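Local coordinates for protein glycoside hydrolase, family 11\:clostridium cellulosome enzyme, dockerin type i\:polysaccharide (Clostridium thermocellum, PDB 2C79) that catalyses removal of acetyl groups from acetylated xylan as a metal-binding acetyl xylan esterase of the NodB-like polysaccharide deacetylase family, at residues F11-D16 against L153-Q158; V39-N44 against H64-S69. One frame throughout, in Å; residues are numbered along the deposited sequence. Where two conformers were deposited one is given.

Interaction 1. Residues F11-D16 against L153-Q158. With CO (cobalt (II) ion), chain B.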
loop_
_atom_site.group_PDB
_atom_site.type_symbol
_atom_site.label_atom_id
_atom_site.label_comp_id
_atom_site.label_asym_id
_atom_site.label_seq_id
_atom_site.Cartn_x
_atom_site.Cartn_y
_atom_site.Cartn_z
ATOM N N PHE A 11 -2.044 0.725 -1.883
ATOM C CA PHE A 11 -2.891 1.892 -1.591
ATOM C C PHE A 11 -2.588 2.395 -0.183
ATOM O O PHE A 11 -2.696 1.638 0.801
ATOM C CB PHE A 11 -4.374 1.470 -1.638
ATOM C CG PHE A 11 -4.819 1.075 -3.021
ATOM C CD1 PHE A 11 -5.139 2.068 -3.980
ATOM C CD2 PHE A 11 -4.839 -0.266 -3.407
ATOM C CE1 PHE A 11 -5.514 1.695 -5.269
ATOM C CE2 PHE A 11 -5.235 -0.626 -4.719
ATOM C CZ PHE A 11 -5.557 0.357 -5.646
ATOM N N ASP A 12 -2.226 3.671 -0.077
ATOM C CA ASP A 12 -1.978 4.293 1.219
ATOM C C ASP A 12 -3.222 5.002 1.753
ATOM O O ASP A 12 -4.092 5.410 0.985
ATOM C CB ASP A 12 -0.813 5.281 1.125
ATOM C CG ASP A 12 0.529 4.586 0.990
ATOM O OD1 ASP A 12 0.571 3.344 1.110
ATOM O OD2 ASP A 12 1.540 5.284 0.766
ATOM N N ASP A 13 -3.296 5.142 3.073
ATOM C CA ASP A 13 -3.872 6.332 3.692
ATOM C C ASP A 13 -5.270 6.052 4.237
ATOM O O ASP A 13 -5.987 6.969 4.640
ATOM C CB ASP A 13 -3.914 7.490 2.694
ATOM C CG ASP A 13 -2.715 8.411 2.820
ATOM O OD1 ASP A 13 -1.645 7.938 3.260
ATOM O OD2 ASP A 13 -2.841 9.605 2.479
ATOM N N GLY A 14 -5.645 4.778 4.246
ATOM C CA GLY A 14 -6.914 4.346 4.792
ATOM C C GLY A 14 -6.734 3.531 6.056
ATOM O O GLY A 14 -5.637 3.502 6.631
ATOM N N PRO A 15 -7.790 2.853 6.506
ATOM C CA PRO A 15 -9.065 2.652 5.807
ATOM C C PRO A 15 -10.041 3.784 6.000
ATOM O O PRO A 15 -10.096 4.412 7.080
ATOM C CB PRO A 15 -9.622 1.392 6.486
ATOM C CG PRO A 15 -9.111 1.488 7.929
ATOM C CD PRO A 15 -7.667 2.017 7.719
ATOM N N ASP A 16 -10.880 3.955 4.990
ATOM C CA ASP A 16 -12.033 4.859 5.097
ATOM C C ASP A 16 -13.221 4.083 4.567
ATOM O O ASP A 16 -13.199 3.605 3.432
ATOM C CB ASP A 16 -11.767 6.116 4.242
ATOM C CG ASP A 16 -12.902 7.136 4.337
ATOM O OD1 ASP A 16 -13.923 6.975 3.640
ATOM O OD2 ASP A 16 -12.792 8.096 5.139
ATOM N N LEU A 153 2.477 2.869 -6.118
ATOM C CA LEU A 153 2.007 3.569 -4.911
ATOM C C LEU A 153 0.835 4.492 -5.312
ATOM O O LEU A 153 1.040 5.517 -6.000
ATOM C CB LEU A 153 3.158 4.385 -4.317
ATOM C CG LEU A 153 2.889 5.032 -2.919
ATOM C CD1 LEU A 153 4.197 5.635 -2.387
ATOM C CD2 LEU A 153 1.845 6.134 -2.922
ATOM N N LEU A 154 -0.380 4.090 -4.909
ATOM C CA LEU A 154 -1.549 4.937 -5.029
ATOM C C LEU A 154 -2.131 5.206 -3.635
ATOM O O LEU A 154 -1.629 4.675 -2.633
ATOM C CB LEU A 154 -2.623 4.224 -5.924
ATOM C CG LEU A 154 -2.169 4.121 -7.379
ATOM C CD1 LEU A 154 -3.200 3.244 -8.128
ATOM C CD2 LEU A 154 -2.120 5.504 -8.053
ATOM N N HIS A 155 -3.153 6.047 -3.587
ATOM C CA HIS A 155 -3.848 6.288 -2.296
ATOM C C HIS A 155 -5.279 5.864 -2.419
ATOM O O HIS A 155 -5.968 6.268 -3.368
ATOM C CB HIS A 155 -3.843 7.779 -1.965
ATOM C CG HIS A 155 -2.463 8.309 -1.724
ATOM N ND1 HIS A 155 -1.581 8.589 -2.744
ATOM C CD2 HIS A 155 -1.818 8.618 -0.570
ATOM C CE1 HIS A 155 -0.452 9.049 -2.229
ATOM N NE2 HIS A 155 -0.571 9.068 -0.908
ATOM N N ASP A 156 -5.764 5.062 -1.465
ATOM C CA ASP A 156 -7.226 4.848 -1.467
ATOM C C ASP A 156 -7.948 5.997 -0.814
ATOM O O ASP A 156 -9.129 6.235 -1.125
ATOM C CB ASP A 156 -7.662 3.490 -0.871
ATOM C CG ASP A 156 -7.126 3.215 0.506
ATOM O OD1 ASP A 156 -5.927 3.450 0.739
ATOM O OD2 ASP A 156 -7.899 2.660 1.334
ATOM N N VAL A 157 -7.242 6.769 0.034
ATOM C CA VAL A 157 -7.891 7.840 0.769
ATOM C C VAL A 157 -7.093 9.127 0.594
ATOM O O VAL A 157 -5.917 9.164 0.916
ATOM C CB VAL A 157 -7.991 7.476 2.292
ATOM C CG1 VAL A 157 -8.669 8.592 3.063
ATOM C CG2 VAL A 157 -8.790 6.159 2.451
ATOM N N GLN A 158 -7.782 10.177 0.124
ATOM C CA GLN A 158 -7.234 11.538 -0.030
ATOM C C GLN A 158 -8.434 12.463 -0.024
ATOM O O GLN A 158 -9.569 12.019 -0.293
ATOM C CB GLN A 158 -6.497 11.701 -1.383
ATOM C CG GLN A 158 -5.077 11.139 -1.405
ATOM C CD GLN A 158 -4.173 12.000 -0.559
ATOM O OE1 GLN A 158 -3.969 13.199 -0.847
ATOM N NE2 GLN A 158 -3.691 11.450 0.526
HETATM CO CO CO B . 0.584 8.514 3.290
HETATM O O HOH W 1 -4.714 2.387 2.879
HETATM O O HOH W 2 0.847 8.026 1.284
HETATM O O HOH W 3 -0.052 10.444 2.689
HETATM O O HOH W 4 0.641 9.393 5.176
HETATM O O HOH W 5 2.706 9.196 3.000
#

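Interaction 2. Residues V39-N44 against H64-S69. With CO (cobalt (II) ion), chain B.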
loop_
_atom_site.group_PDB
_atom_site.type_symbol
_atom_site.label_atom_id
_atom_site.label_comp_id
_atom_site.label_asym_id
_atom_site.label_seq_id
_atom_site.Cartn_x
_atom_site.Cartn_y
_atom_site.Cartn_z
ATOM N N VAL A 39 -3.253 3.187 8.176
ATOM C CA VAL A 39 -2.817 4.153 9.197
ATOM C C VAL A 39 -3.556 3.768 10.482
ATOM O O VAL A 39 -4.796 3.656 10.512
ATOM C CB VAL A 39 -3.126 5.582 8.726
ATOM C CG1 VAL A 39 -2.852 6.579 9.830
ATOM C CG2 VAL A 39 -2.277 5.871 7.507
ATOM N N GLY A 40 -2.784 3.503 11.551
ATOM C CA GLY A 40 -3.376 2.925 12.766
ATOM C C GLY A 40 -4.527 3.721 13.363
ATOM O O GLY A 40 -5.535 3.161 13.842
ATOM N N GLN A 41 -4.415 5.052 13.353
ATOM C CA GLN A 41 -5.482 5.966 13.847
ATOM C C GLN A 41 -6.837 5.700 13.225
ATOM O O GLN A 41 -7.900 6.054 13.773
ATOM C CB GLN A 41 -5.110 7.426 13.541
ATOM C CG GLN A 41 -4.293 8.047 14.679
ATOM C CD GLN A 41 -3.771 9.453 14.396
ATOM O OE1 GLN A 41 -3.672 9.869 13.251
ATOM N NE2 GLN A 41 -3.468 10.198 15.456
ATOM N N ARG A 42 -6.822 5.161 12.005
ATOM C CA ARG A 42 -8.077 4.942 11.238
ATOM C C ARG A 42 -8.648 3.538 11.447
ATOM O O ARG A 42 -9.760 3.276 10.963
ATOM C CB ARG A 42 -7.842 5.183 9.758
ATOM C CG ARG A 42 -7.804 6.692 9.386
ATOM C CD ARG A 42 -7.928 6.849 7.883
ATOM N NE ARG A 42 -8.052 8.232 7.363
ATOM C CZ ARG A 42 -9.168 8.751 6.831
ATOM N NH1 ARG A 42 -10.322 8.067 6.808
ATOM N NH2 ARG A 42 -9.134 9.977 6.317
ATOM N N VAL A 43 -7.914 2.661 12.135
ATOM C CA VAL A 43 -8.327 1.255 12.264
ATOM C C VAL A 43 -9.022 1.102 13.614
ATOM O O VAL A 43 -8.386 1.166 14.675
ATOM C CB VAL A 43 -7.121 0.274 12.148
ATOM C CG1 VAL A 43 -7.621 -1.164 12.341
ATOM C CG2 VAL A 43 -6.357 0.468 10.843
ATOM N N ASN A 44 -10.335 0.904 13.585
ATOM C CA ASN A 44 -11.106 0.879 14.838
ATOM C C ASN A 44 -12.396 0.089 14.610
ATOM O O ASN A 44 -12.552 -0.505 13.550
ATOM C CB ASN A 44 -11.372 2.306 15.324
ATOM C CG ASN A 44 -12.165 3.141 14.324
ATOM O OD1 ASN A 44 -12.950 2.640 13.525
ATOM N ND2 ASN A 44 -11.996 4.439 14.419
ATOM N N HIS A 64 1.362 1.673 7.601
ATOM C CA HIS A 64 1.731 3.034 7.156
ATOM C C HIS A 64 1.820 3.966 8.372
ATOM O O HIS A 64 1.623 5.183 8.254
ATOM C CB HIS A 64 0.725 3.546 6.099
ATOM C CG HIS A 64 1.147 4.771 5.334
ATOM N ND1 HIS A 64 2.447 5.003 4.891
ATOM C CD2 HIS A 64 0.391 5.776 4.808
ATOM C CE1 HIS A 64 2.469 6.131 4.175
ATOM N NE2 HIS A 64 1.235 6.619 4.106
ATOM N N SER A 65 2.107 3.395 9.540
ATOM C CA SER A 65 2.322 4.179 10.757
ATOM C C SER A 65 1.010 4.470 11.485
ATOM O O SER A 65 -0.069 4.294 10.918
ATOM C CB SER A 65 3.045 5.488 10.430
ATOM O OG SER A 65 2.157 6.589 10.490
ATOM N N TRP A 66 1.099 4.915 12.737
ATOM C CA TRP A 66 -0.101 5.277 13.488
ATOM C C TRP A 66 -0.811 6.504 12.928
ATOM O O TRP A 66 -2.034 6.650 13.073
ATOM C CB TRP A 66 0.280 5.542 14.948
ATOM C CG TRP A 66 -0.919 5.790 15.830
ATOM C CD1 TRP A 66 -1.333 6.980 16.347
ATOM C CD2 TRP A 66 -1.907 4.816 16.220
ATOM N NE1 TRP A 66 -2.462 6.803 17.097
ATOM C CE2 TRP A 66 -2.866 5.492 17.015
ATOM C CE3 TRP A 66 -2.042 3.427 16.020
ATOM C CZ2 TRP A 66 -3.977 4.827 17.574
ATOM C CZ3 TRP A 66 -3.170 2.778 16.546
ATOM C CH2 TRP A 66 -4.120 3.490 17.313
ATOM N N SER A 67 -0.049 7.394 12.278
ATOM C CA SER A 67 -0.608 8.682 11.873
ATOM C C SER A 67 -0.018 9.146 10.538
ATOM O O SER A 67 0.380 8.284 9.707
ATOM C CB SER A 67 -0.438 9.756 12.976
ATOM O OG SER A 67 -1.275 10.909 12.682
ATOM N N TYR A 68 -0.010 10.460 10.335
ATOM C CA TYR A 68 0.370 11.027 9.042
ATOM C C TYR A 68 1.673 11.864 9.135
ATOM O O TYR A 68 1.990 12.649 8.234
ATOM C CB TYR A 68 -0.788 11.880 8.481
ATOM C CG TYR A 68 -1.982 11.032 8.199
ATOM C CD1 TYR A 68 -2.046 10.297 6.996
ATOM C CD2 TYR A 68 -2.989 10.847 9.163
ATOM C CE1 TYR A 68 -3.128 9.498 6.716
ATOM C CE2 TYR A 68 -4.113 9.977 8.864
ATOM C CZ TYR A 68 -4.149 9.316 7.645
ATOM O OH TYR A 68 -5.235 8.470 7.327
ATOM N N SER A 69 2.410 11.698 10.234
ATOM C CA SER A 69 3.643 12.481 10.480
ATOM C C SER A 69 4.860 11.769 9.877
ATOM O O SER A 69 5.026 10.558 10.031
ATOM C CB SER A 69 3.879 12.623 11.989
ATOM O OG SER A 69 2.866 13.425 12.557
HETATM CO CO CO B . 0.584 8.514 3.290
HETATM O O HOH W 6 -4.294 9.184 18.073
HETATM O O HOH W 3 -0.052 10.444 2.689
HETATM O O HOH W 4 0.641 9.393 5.176
HETATM O O HOH W 5 2.706 9.196 3.000
HETATM O O HOH W 2 0.847 8.026 1.284
#

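Interaction 1. Residues F11-D16 against L153-Q158
D12 and D13 are the two aspartates of the TFDDG signature of NodB-like deacetylases, placed where strand 6-12 runs parallel to strand 151-155 and both segments leave the sheet beside the cobalt ion. The backbone of D12 is bonded twice to the same neighbour: its N reaches L154 O at 2.8 Å, and its O accepts from D156 N just beyond the partner strand. On the face of the sheet that carries F11 and L154, F11 CD1 packs alongside L154 CB at 3.8 Å. D12 and H155 point to the other face, and D13 stands at the turn after the strand. D13 OD1 binds the cobalt at 2.3 Å, while OD2 is held by a metal-bound water, with a weak bond from Q158 NE2. The D13 carboxylate carbon also lies in the ring plane of H155 at the CD2 edge, the two planes 74° apart. A second metal-bound water donates to D12 OD2 at 2.9 Å and receives a weak bond from H155 NE2, bridging the two side chains. R102 holds the other oxygen of D12, and D128 holds H155 ND1.

Past the strands, V157 packs against the corner, CG2 reaching G14 CA and D16 CB, each at 3.5 Å. The first torsion of D156 (chi1 53°) brings OD1 to within 2.7 Å of a water that accepts from G14 N. D156 OD2 bonds T20 of helix 17-30, the helix that D16 caps at its N-terminus. Strand 6-12 lies between strands 35-38 and 151-155, and V23 of the same helix packs against F11.

Interaction 2. Residues V39-N44 against H64-S69
After V39 the chain makes a short 3-10 segment, G40 to R42, that lies along the loop following strand 60-63, with G40 N bonded to S65 O and Q41 N to W66 O, both at 2.9 Å. The second loop is braced within itself by an ST turn, in which S65 OG accepts from S67 N.

V39 is the apolar centre. Its CG1 sits over the face of the Y68 ring, 4.1 Å from the centroid in a CH-pi contact, and CG2 approaches H64 CD2 at 3.8 Å. With CG1 anti to the backbone N (chi1 173°), the two methyls spread toward the rings. H64 turns its NE2 to the cobalt, whose other ligands are D13 and four waters, while R102 O takes ND1, so both ring nitrogens are engaged.

Further out, the backbone of G40 and Q41 lies flat against the indole of W66, G40 CA 3.6 Å from CE3. Over the same ring, Q41 CG makes a CH-pi contact with the five-membered part. In the modelled conformer, one of two, Q41 OE1 accepts from S67 OG from above the carbonyl plane, and NE2 shares a water with W66 NE1. R42 stretches out to Y68, giving NE to OH at 2.8 Å; the hydroxyl lies at the guanidinium edge, the two flat groups nearly perpendicular (87°). R42 NH1 also forms a salt bridge with D16.

The chemistry thus grades outward from a metal-bound histidine through a valine packed between rings to a solvent-facing fringe of amide, indole and hydroxyl. Y68 OH, bonded by R42 NE and to D13 O, probably helps position the loop that carries the metal ligand D13.

In the fold
Both interactions sit at the same end of the parallel sheet and share the cobalt ion, interaction 1 supplying D13 and interaction 2 H64. They differ in depth. Interaction 1 is buried, its centre about 7 Å from the centre of the chain, and pairs the ends of two strands and the loops that follow around a carboxylate-rich, water-bridged site; interaction 2, its centre about 13 Å from the centre of the chain, joins two loops and relies on aromatic faces, glycine backbone and partly exposed polar groups. Their centres are about 11 Å apart, yet G14 O meets V39 N in a probable hydrogen bond. Loops at the ends of strands 6-12 and 60-63, separate in sequence, thus bring ligands to one metal ion.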